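DPSA (Streptomyces coelicolor, PDB 4CY9) probably oxidises and stores iron within a twelve-subunit, ferritin-like shell and probably also binds DNA. Local coordinates at residues L24-R27 with L28-L31; T117-V120 with E121-A125; D139-I142 with G143-R146. One frame throughout, in Å; residues are numbered along the deposited sequence.

Contact 1. Residues L24-R27 with L28-L31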
ATOM      1  N   LEU A  24       4.108 -37.077   7.375  1.00  9.00           N
ATOM      2  CA  LEU A  24       4.064 -35.725   6.684  1.00  9.02           C
ATOM      3  C   LEU A  24       4.636 -35.830   5.254  1.00  8.46           C
ATOM      4  O   LEU A  24       4.135 -35.049   4.364  1.00  8.40           O
ATOM      5  CB  LEU A  24       4.964 -34.758   7.439  1.00  8.35           C
ATOM      6  CG  LEU A  24       4.405 -34.396   8.866  1.00  9.30           C
ATOM      7  CD1 LEU A  24       5.414 -33.423   9.500  1.00 11.43           C
ATOM      8  CD2 LEU A  24       3.059 -33.617   8.760  1.00  9.72           C
ATOM      9  N   ARG A  25       5.577 -36.733   4.970  1.00  8.26           N
ATOM     10  CA  ARG A  25       6.109 -36.871   3.604  1.00  8.97           C
ATOM     11  C   ARG A  25       4.980 -37.210   2.632  1.00  9.61           C
ATOM     12  O   ARG A  25       4.902 -36.669   1.497  1.00 10.20           O
ATOM     13  CB  ARG A  25       7.150 -38.061   3.667  1.00  9.42           C
ATOM     14  CG  ARG A  25       7.875 -38.264   2.341  1.00 11.08           C
ATOM     15  CD  ARG A  25       8.814 -39.493   2.558  1.00 15.50           C
ATOM     16  NE  ARG A  25       9.444 -39.846   1.284  1.00 17.37           N
ATOM     17  CZ  ARG A  25      10.700 -39.548   1.021  1.00 22.87           C
ATOM     18  NH1 ARG A  25      11.470 -38.883   1.917  1.00 25.80           N
ATOM     19  NH2 ARG A  25      11.207 -39.889  -0.205  1.00 27.74           N
ATOM     20  N   LEU A  26       4.050 -38.131   3.056  1.00  9.02           N
ATOM     21  CA  LEU A  26       2.915 -38.445   2.136  1.00 10.19           C
ATOM     22  C   LEU A  26       1.912 -37.282   2.096  1.00  9.70           C
ATOM     23  O   LEU A  26       1.350 -37.051   0.993  1.00 10.10           O
ATOM     24  CB  LEU A  26       2.219 -39.752   2.677  1.00 10.57           C
ATOM     25  CG  LEU A  26       1.098 -40.230   1.710  1.00 13.20           C
ATOM     26  CD1 LEU A  26       1.723 -40.622   0.354  1.00 13.69           C
ATOM     27  CD2 LEU A  26       0.473 -41.472   2.468  1.00 15.81           C
ATOM     28  N   ARG A  27       1.699 -36.578   3.217  1.00  9.34           N
ATOM     29  CA  ARG A  27       0.776 -35.476   3.134  1.00  8.77           C
ATOM     30  C   ARG A  27       1.406 -34.401   2.183  1.00  8.92           C
ATOM     31  O   ARG A  27       0.623 -33.729   1.475  1.00  9.09           O
ATOM     32  CB  ARG A  27       0.601 -34.797   4.474  1.00  9.04           C
ATOM     33  CG  ARG A  27      -0.233 -35.691   5.458  1.00 10.45           C
ATOM     34  CD  ARG A  27      -1.605 -36.058   4.931  1.00 10.44           C
ATOM     35  NE  ARG A  27      -1.569 -37.334   4.196  1.00 10.97           N
ATOM     36  CZ  ARG A  27      -2.296 -37.604   3.099  1.00 11.50           C
ATOM     37  NH1 ARG A  27      -3.062 -36.659   2.445  1.00 12.39           N
ATOM     38  NH2 ARG A  27      -2.385 -38.898   2.671  1.00 14.81           N
ATOM     39  N   LEU A  28       2.724 -34.236   2.208  1.00  8.76           N
ATOM     40  CA  LEU A  28       3.359 -33.263   1.257  1.00  9.55           C
ATOM     41  C   LEU A  28       3.175 -33.722  -0.195  1.00  9.58           C
ATOM     42  O   LEU A  28       2.783 -32.894  -1.059  1.00  8.67           O
ATOM     43  CB  LEU A  28       4.841 -33.115   1.606  1.00  8.50           C
ATOM     44  CG  LEU A  28       5.648 -32.238   0.639  1.00  8.98           C
ATOM     45  CD1 LEU A  28       5.052 -30.770   0.644  1.00  8.76           C
ATOM     46  CD2 LEU A  28       7.080 -32.142   1.229  1.00  9.09           C
ATOM     47  N   HIS A  29       3.325 -35.030  -0.521  1.00  7.91           N
ATOM     48  CA  HIS A  29       2.982 -35.399  -1.910  1.00  8.61           C
ATOM     49  C   HIS A  29       1.551 -35.083  -2.264  1.00  9.05           C
ATOM     50  O   HIS A  29       1.267 -34.671  -3.347  1.00  9.57           O
ATOM     51  CB  HIS A  29       3.171 -36.978  -2.033  1.00  8.83           C
ATOM     52  CG  HIS A  29       4.619 -37.384  -1.949  1.00 10.59           C
ATOM     53  ND1 HIS A  29       5.648 -36.652  -2.490  1.00 11.00           N
ATOM     54  CD2 HIS A  29       5.182 -38.531  -1.386  1.00 11.66           C
ATOM     55  CE1 HIS A  29       6.826 -37.333  -2.240  1.00 12.83           C
ATOM     56  NE2 HIS A  29       6.535 -38.441  -1.566  1.00 12.24           N
ATOM     57  N   ALA A  30       0.635 -35.335  -1.307  1.00  7.66           N
ATOM     58  CA  ALA A  30      -0.778 -34.988  -1.603  1.00  9.31           C
ATOM     59  C   ALA A  30      -1.002 -33.495  -1.855  1.00  8.99           C
ATOM     60  O   ALA A  30      -1.809 -33.167  -2.751  1.00  9.26           O
ATOM     61  CB  ALA A  30      -1.781 -35.540  -0.557  1.00  8.80           C
ATOM     62  N   LEU A  31      -0.363 -32.651  -1.056  1.00  9.66           N
ATOM     63  CA  LEU A  31      -0.589 -31.205  -1.235  1.00  8.57           C
ATOM     64  C   LEU A  31       0.094 -30.766  -2.545  1.00  8.58           C
ATOM     65  O   LEU A  31      -0.493 -29.932  -3.255  1.00  8.28           O
ATOM     66  CB  LEU A  31       0.044 -30.444  -0.042  1.00  8.86           C
ATOM     67  CG  LEU A  31      -0.825 -30.682   1.241  1.00  8.46           C
ATOM     68  CD1 LEU A  31       0.084 -30.101   2.407  1.00  8.72           C
ATOM     69  CD2 LEU A  31      -2.158 -29.857   1.204  1.00  8.97           C
TER
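On helix 14-44, the first long helix of the ferritin-like four-helix bundle, R25 and H29 stand one turn apart and point the same way, side by side. The R25 chain is extended as far as NE, with CG anti to the backbone N (chi1 -176°). Its CG lies 4.1 Å from H29 NE2, while the guanidinium and imidazole planes are turned 86° apart. R25 NE forms a salt bridge with E92 OE1, and H29 NE2 is hydrogen-bonded to the same oxygen, so one carboxylate on helix 86-92 ties both side chains together. H29 turns CG back beside its own backbone N, which lays one ring face over R25 O, 3.4 Å from CD2. That carbonyl also accepts the H29 N hydrogen bond at 3.0 Å, so backbone and ring of one residue gather at one oxygen. A second pair occupies another side of the helix: the R27 chain, bent at chi2 and chi3, brings NH1 to 3.5 Å from A30 CB. R27 also packs on M123 and A126 of helix 105-133, whereas A30 and L26 both pack against W95. The backbone links L28 N to L24 O at 2.7 Å and L31 N to R27 O at 2.9 Å in the regular i to i+4 pattern. L28 also reaches W43 of a second subunit. A largely buried helix of this kind, with L24, L28 and L31 on helix 50-77, R27 on helix 105-133, and R25 and H29 sharing E92, is characteristic of ferritin-like four-helix bundles.

Contact 2. Residues T117-V120 with E121-A125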
ATOM      1  N   THR A 117     -12.074 -35.121  -1.319  1.00  9.66           N
ATOM      2  CA  THR A 117     -12.425 -36.131  -0.257  1.00 11.44           C
ATOM      3  C   THR A 117     -11.230 -37.000   0.103  1.00 11.62           C
ATOM      4  O   THR A 117     -11.024 -37.232   1.269  1.00 11.55           O
ATOM      5  CB  THR A 117     -13.614 -36.963  -0.754  1.00 13.04           C
ATOM      6  OG1 THR A 117     -13.803 -38.181   0.080  1.00 20.52           O
ATOM      7  CG2 THR A 117     -14.703 -36.223  -0.898  1.00  8.13           C
ATOM      8  N   GLY A 118     -10.389 -37.380  -0.903  1.00 10.21           N
ATOM      9  CA  GLY A 118      -9.192 -38.143  -0.608  1.00 11.26           C
ATOM     10  C   GLY A 118      -8.198 -37.342   0.222  1.00 11.14           C
ATOM     11  O   GLY A 118      -7.561 -37.879   1.148  1.00 11.42           O
ATOM     12  N   VAL A 119      -8.036 -36.066  -0.144  1.00  9.74           N
ATOM     13  CA  VAL A 119      -7.043 -35.258   0.546  1.00  8.70           C
ATOM     14  C   VAL A 119      -7.508 -35.027   2.006  1.00  9.00           C
ATOM     15  O   VAL A 119      -6.713 -35.123   2.979  1.00  9.68           O
ATOM     16  CB  VAL A 119      -6.895 -33.860  -0.177  1.00  9.53           C
ATOM     17  CG1 VAL A 119      -5.918 -33.029   0.692  1.00 10.67           C
ATOM     18  CG2 VAL A 119      -6.117 -34.071  -1.534  1.00 11.16           C
ATOM     19  N   VAL A 120      -8.794 -34.713   2.184  1.00  9.22           N
ATOM     20  CA  VAL A 120      -9.348 -34.391   3.532  1.00 11.91           C
ATOM     21  C   VAL A 120      -9.238 -35.685   4.382  1.00 11.86           C
ATOM     22  O   VAL A 120      -8.848 -35.613   5.557  1.00 10.91           O
ATOM     23  CB  VAL A 120     -10.824 -33.908   3.402  1.00 14.76           C
ATOM     24  CG1 VAL A 120     -11.490 -33.997   4.829  1.00 19.47           C
ATOM     25  CG2 VAL A 120     -10.710 -32.440   2.888  1.00 14.57           C
ATOM     26  N   GLU A 121      -9.599 -36.809   3.829  1.00 11.53           N
ATOM     27  CA  GLU A 121      -9.491 -38.021   4.672  1.00 12.36           C
ATOM     28  C   GLU A 121      -8.033 -38.341   5.002  1.00 12.17           C
ATOM     29  O   GLU A 121      -7.800 -38.769   6.165  1.00 11.85           O
ATOM     30  CB  GLU A 121     -10.102 -39.301   3.914  1.00 13.49           C
ATOM     31  CG  GLU A 121     -11.610 -39.076   3.881  1.00 16.96           C
ATOM     32  CD  GLU A 121     -12.335 -40.166   3.013  1.00 27.20           C
ATOM     33  OE1 GLU A 121     -11.701 -40.851   2.192  1.00 29.30           O
ATOM     34  OE2 GLU A 121     -13.574 -40.212   3.097  1.00 28.13           O
ATOM     35  N   GLY A 122      -7.083 -38.129   4.080  1.00 12.05           N
ATOM     36  CA  GLY A 122      -5.660 -38.329   4.355  1.00  9.51           C
ATOM     37  C   GLY A 122      -5.188 -37.381   5.445  1.00  9.89           C
ATOM     38  O   GLY A 122      -4.397 -37.779   6.331  1.00  9.95           O
ATOM     39  N   MET A 123      -5.654 -36.118   5.365  1.00  9.56           N
ATOM     40  CA  MET A 123      -5.234 -35.135   6.416  1.00  9.49           C
ATOM     41  C   MET A 123      -5.857 -35.482   7.759  1.00  9.54           C
ATOM     42  O   MET A 123      -5.188 -35.358   8.792  1.00 10.61           O
ATOM     43  CB  MET A 123      -5.714 -33.716   6.022  1.00  9.85           C
ATOM     44  CG  MET A 123      -4.815 -33.191   4.837  1.00 11.32           C
ATOM     45  SD  MET A 123      -3.134 -32.742   5.299  1.00 11.69           S
ATOM     46  CE  MET A 123      -3.429 -31.108   6.058  1.00 11.24           C
ATOM     47  N   ARG A 124      -7.103 -35.990   7.735  1.00 10.39           N
ATOM     48  CA  ARG A 124      -7.719 -36.285   9.052  1.00 12.28           C
ATOM     49  C   ARG A 124      -6.961 -37.468   9.715  1.00 11.72           C
ATOM     50  O   ARG A 124      -6.801 -37.449  10.944  1.00 13.92           O
ATOM     51  CB  ARG A 124      -9.188 -36.771   8.827  1.00 16.98           C
ATOM     52  CG  ARG A 124     -10.125 -35.635   8.837  1.00 25.78           C
ATOM     53  CD  ARG A 124     -11.643 -36.050   9.037  1.00 25.74           C
ATOM     54  NE  ARG A 124     -12.323 -34.750   8.921  1.00 25.34           N
ATOM     55  CZ  ARG A 124     -12.550 -33.926   9.973  1.00 26.93           C
ATOM     56  NH1 ARG A 124     -12.342 -34.387  11.201  1.00 22.62           N
ATOM     57  NH2 ARG A 124     -13.102 -32.710   9.820  1.00 18.81           N
ATOM     58  N   ALA A 125      -6.544 -38.446   8.902  1.00 11.74           N
ATOM     59  CA  ALA A 125      -5.767 -39.595   9.408  1.00 12.26           C
ATOM     60  C   ALA A 125      -4.420 -39.087   9.935  1.00 13.85           C
ATOM     61  O   ALA A 125      -3.938 -39.513  11.026  1.00 12.51           O
ATOM     62  CB  ALA A 125      -5.524 -40.687   8.353  1.00 14.06           C
TER
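T117 and E121, one turn apart on helix 105-133, supply the polar side-chain approach, lying side by side and pointing the same way. T117 OG1 and E121 OE2 are in polar proximity at 3.6 Å. The glutamate chain sets out with CG beside its own backbone N (chi1 -70°) and passes close to the threonine carbonyl, with CG 3.3 Å from T117 O. A glycerol molecule, probably from the crystallisation liquor, lies close to the T117 side chain.

Apolar contact is carried by V119 and M123: V119 CG1 meets M123 CG at 4.3 Å, after which the methionine bends at chi2 and chi3 and leads its end away. One position along, V120 CG1 sits at the edge of the R124 guanidinium, near its plane, 4.2 Å from NE.

The charged end of R124 is held by partners beyond this turn. NH2 makes salt bridges with E149 OE2 of helix 135-158 and with D134 OD1 of a third subunit.

Backbone hydrogen bonds run from E121 N to T117 O at 3.0 Å and from R124 N to V120 O at 2.8 Å, with equivalent bonds at G122 and M123. The chemistry thus implies a turn of mixed character: M123 packs inward on Q144, V120 sits where helix 135-158 meets P10 of the third subunit, which also packs on T117, E121 and R124, and the two acidic partners of R124 link its own subunit to that neighbour.

Contact 3. Residues D139-I142 with G143-R146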
ATOM      1  N   ASP A 139      -1.480 -29.415  15.482  1.00  9.63           N
ATOM      2  CA  ASP A 139      -2.182 -28.129  15.325  1.00 10.64           C
ATOM      3  C   ASP A 139      -1.994 -27.621  13.884  1.00 10.47           C
ATOM      4  O   ASP A 139      -2.947 -27.003  13.328  1.00  9.58           O
ATOM      5  CB  ASP A 139      -1.574 -27.177  16.369  1.00 12.09           C
ATOM      6  CG  ASP A 139      -2.139 -25.807  16.315  1.00 17.38           C
ATOM      7  OD1 ASP A 139      -3.286 -25.594  16.566  1.00 16.43           O
ATOM      8  OD2 ASP A 139      -1.434 -24.867  15.956  1.00 17.12           O
ATOM      9  N   LEU A 140      -0.812 -27.705  13.336  1.00  9.36           N
ATOM     10  CA  LEU A 140      -0.606 -27.177  11.958  1.00  9.06           C
ATOM     11  C   LEU A 140      -1.566 -27.947  11.031  1.00 10.14           C
ATOM     12  O   LEU A 140      -2.293 -27.310  10.177  1.00 10.02           O
ATOM     13  CB  LEU A 140       0.832 -27.544  11.553  1.00  9.44           C
ATOM     14  CG  LEU A 140       1.143 -27.287  10.041  1.00 11.22           C
ATOM     15  CD1 LEU A 140       1.051 -25.742   9.766  1.00 11.45           C
ATOM     16  CD2 LEU A 140       2.584 -27.794   9.734  1.00 12.16           C
ATOM     17  N   LEU A 141      -1.610 -29.295  11.173  1.00  9.27           N
ATOM     18  CA  LEU A 141      -2.423 -30.041  10.233  1.00  9.84           C
ATOM     19  C   LEU A 141      -3.937 -29.764  10.422  1.00  8.52           C
ATOM     20  O   LEU A 141      -4.704 -29.801   9.432  1.00  8.88           O
ATOM     21  CB  LEU A 141      -2.179 -31.593  10.420  1.00  8.28           C
ATOM     22  CG  LEU A 141      -0.747 -32.008  10.017  1.00  9.05           C
ATOM     23  CD1 LEU A 141      -0.584 -33.488  10.466  1.00  9.64           C
ATOM     24  CD2 LEU A 141      -0.524 -31.855   8.497  1.00 10.58           C
ATOM     25  N   ILE A 142      -4.380 -29.564  11.660  1.00  8.70           N
ATOM     26  CA  ILE A 142      -5.849 -29.290  11.835  1.00  9.61           C
ATOM     27  C   ILE A 142      -6.308 -27.985  11.138  1.00  9.20           C
ATOM     28  O   ILE A 142      -7.386 -28.003  10.539  1.00  9.82           O
ATOM     29  CB  ILE A 142      -6.175 -29.211  13.356  1.00 11.78           C
ATOM     30  CG1 ILE A 142      -6.060 -30.622  13.861  1.00 12.57           C
ATOM     31  CG2 ILE A 142      -7.637 -28.713  13.505  1.00 15.55           C
ATOM     32  CD1 ILE A 142      -6.122 -30.604  15.462  1.00 15.43           C
ATOM     33  N   GLY A 143      -5.535 -26.907  11.252  1.00  9.29           N
ATOM     34  CA  GLY A 143      -5.904 -25.669  10.531  1.00 10.20           C
ATOM     35  C   GLY A 143      -5.925 -25.880   8.982  1.00  9.83           C
ATOM     36  O   GLY A 143      -6.849 -25.353   8.310  1.00 10.29           O
ATOM     37  N   GLN A 144      -4.961 -26.627   8.433  1.00  9.93           N
ATOM     38  CA  GLN A 144      -4.922 -26.929   7.006  1.00 10.02           C
ATOM     39  C   GLN A 144      -6.136 -27.745   6.610  1.00 10.34           C
ATOM     40  O   GLN A 144      -6.794 -27.472   5.588  1.00  9.99           O
ATOM     41  CB  GLN A 144      -3.655 -27.735   6.659  1.00  8.69           C
ATOM     42  CG  GLN A 144      -2.408 -26.818   6.997  1.00  9.76           C
ATOM     43  CD  GLN A 144      -1.146 -27.459   6.524  1.00 14.51           C
ATOM     44  OE1 GLN A 144      -1.118 -28.690   6.412  1.00 16.74           O
ATOM     45  NE2 GLN A 144      -0.034 -26.691   6.314  1.00 10.43           N
ATOM     46  N   LEU A 145      -6.430 -28.774   7.451  1.00  9.67           N
ATOM     47  CA  LEU A 145      -7.605 -29.661   7.199  1.00 10.00           C
ATOM     48  C   LEU A 145      -8.851 -28.785   7.061  1.00  9.58           C
ATOM     49  O   LEU A 145      -9.660 -28.968   6.130  1.00  9.44           O
ATOM     50  CB  LEU A 145      -7.750 -30.616   8.431  1.00  9.68           C
ATOM     51  CG  LEU A 145      -9.159 -31.381   8.399  1.00 11.01           C
ATOM     52  CD1 LEU A 145      -9.219 -32.359   7.209  1.00 12.23           C
ATOM     53  CD2 LEU A 145      -9.100 -32.198   9.726  1.00 13.50           C
ATOM     54  N   ARG A 146      -9.062 -27.847   7.969  1.00 10.35           N
ATOM     55  CA  ARG A 146     -10.337 -27.046   7.903  1.00  9.67           C
ATOM     56  C   ARG A 146     -10.355 -26.184   6.651  1.00 10.00           C
ATOM     57  O   ARG A 146     -11.373 -26.125   5.941  1.00  9.82           O
ATOM     58  CB  ARG A 146     -10.456 -26.133   9.141  1.00 10.38           C
ATOM     59  CG  ARG A 146     -11.858 -25.394   9.087  1.00 10.83           C
ATOM     60  CD  ARG A 146     -12.189 -24.682  10.475  1.00 10.47           C
ATOM     61  NE  ARG A 146     -11.231 -23.554  10.672  1.00 11.77           N
ATOM     62  CZ  ARG A 146     -10.201 -23.588  11.527  1.00 13.53           C
ATOM     63  NH1 ARG A 146      -9.921 -24.663  12.306  1.00 13.26           N
ATOM     64  NH2 ARG A 146      -9.343 -22.511  11.604  1.00 14.48           N
TER
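G143 and D139 are joined by the first backbone bond across this turn of helix 135-158. It is weak, with G143 N 3.3 Å from D139 O, although the N-H points at the oxygen almost directly (174°).

Q144 carries the side-chain contact. Its N donates to L140 O at 3.3 Å, in the carbonyl plane, and its own CG closes on that oxygen at 3.2 Å. The fold-back follows from CG lying anti to the carbonyl carbon (chi1 -63°), with the chain extended beyond. The amide end then crosses both leucines obliquely: NE2 lies 3.7 Å from L140 CD1, whereas OE1 lies 3.8 Å from L141 CD2. The two ends of the amide therefore differ in surroundings. NE2 has a weak hydrogen bond to M67 O, but OE1 is buried without a polar partner in the model.

L145 follows with the shorter bond from its N to L141 O, 2.8 Å, and its CB lies close to the carbonyl oxygens of L141 and I142. R146 N then donates to I142 O at 3.1 Å. The R146 chain bends at chi3, and NH1 forms a salt bridge with D139 OD2 and a hydrogen bond with A136 O, both of a third subunit. D139 in turn receives R146 of a fourth subunit, so the same pair recurs from chain to chain.

Within its own chain, the turn meets all three other long helices of the bundle. L141, I142, Q144 and L145 meet helix 105-133 through V127, M123 and R124, while L140 and Q144 reach D70 of helix 50-77, the glutamine also touching V71, and L141 packs on L24 of helix 14-44.

How the contacts relate
Contacts 1, 2 and 3 follow one another along the chain on three of the four long helices of the bundle: 14-44, 105-133 and 135-158. The centre of contact 2 lies about 11 Å from those of contacts 1 and 3, which are themselves about 13 Å apart. R27 and M123 join contacts 1 and 2, with R27 CD 3.7 Å from M123 SD. M123 also reaches contact 3, where its CE lies 3.4 Å from Q144 OE1, and L24 packs on L141 between contacts 1 and 3. Since contacts 2 and 3 both touch the third subunit, this interior is continuous with an interface of the twelve-chain shell.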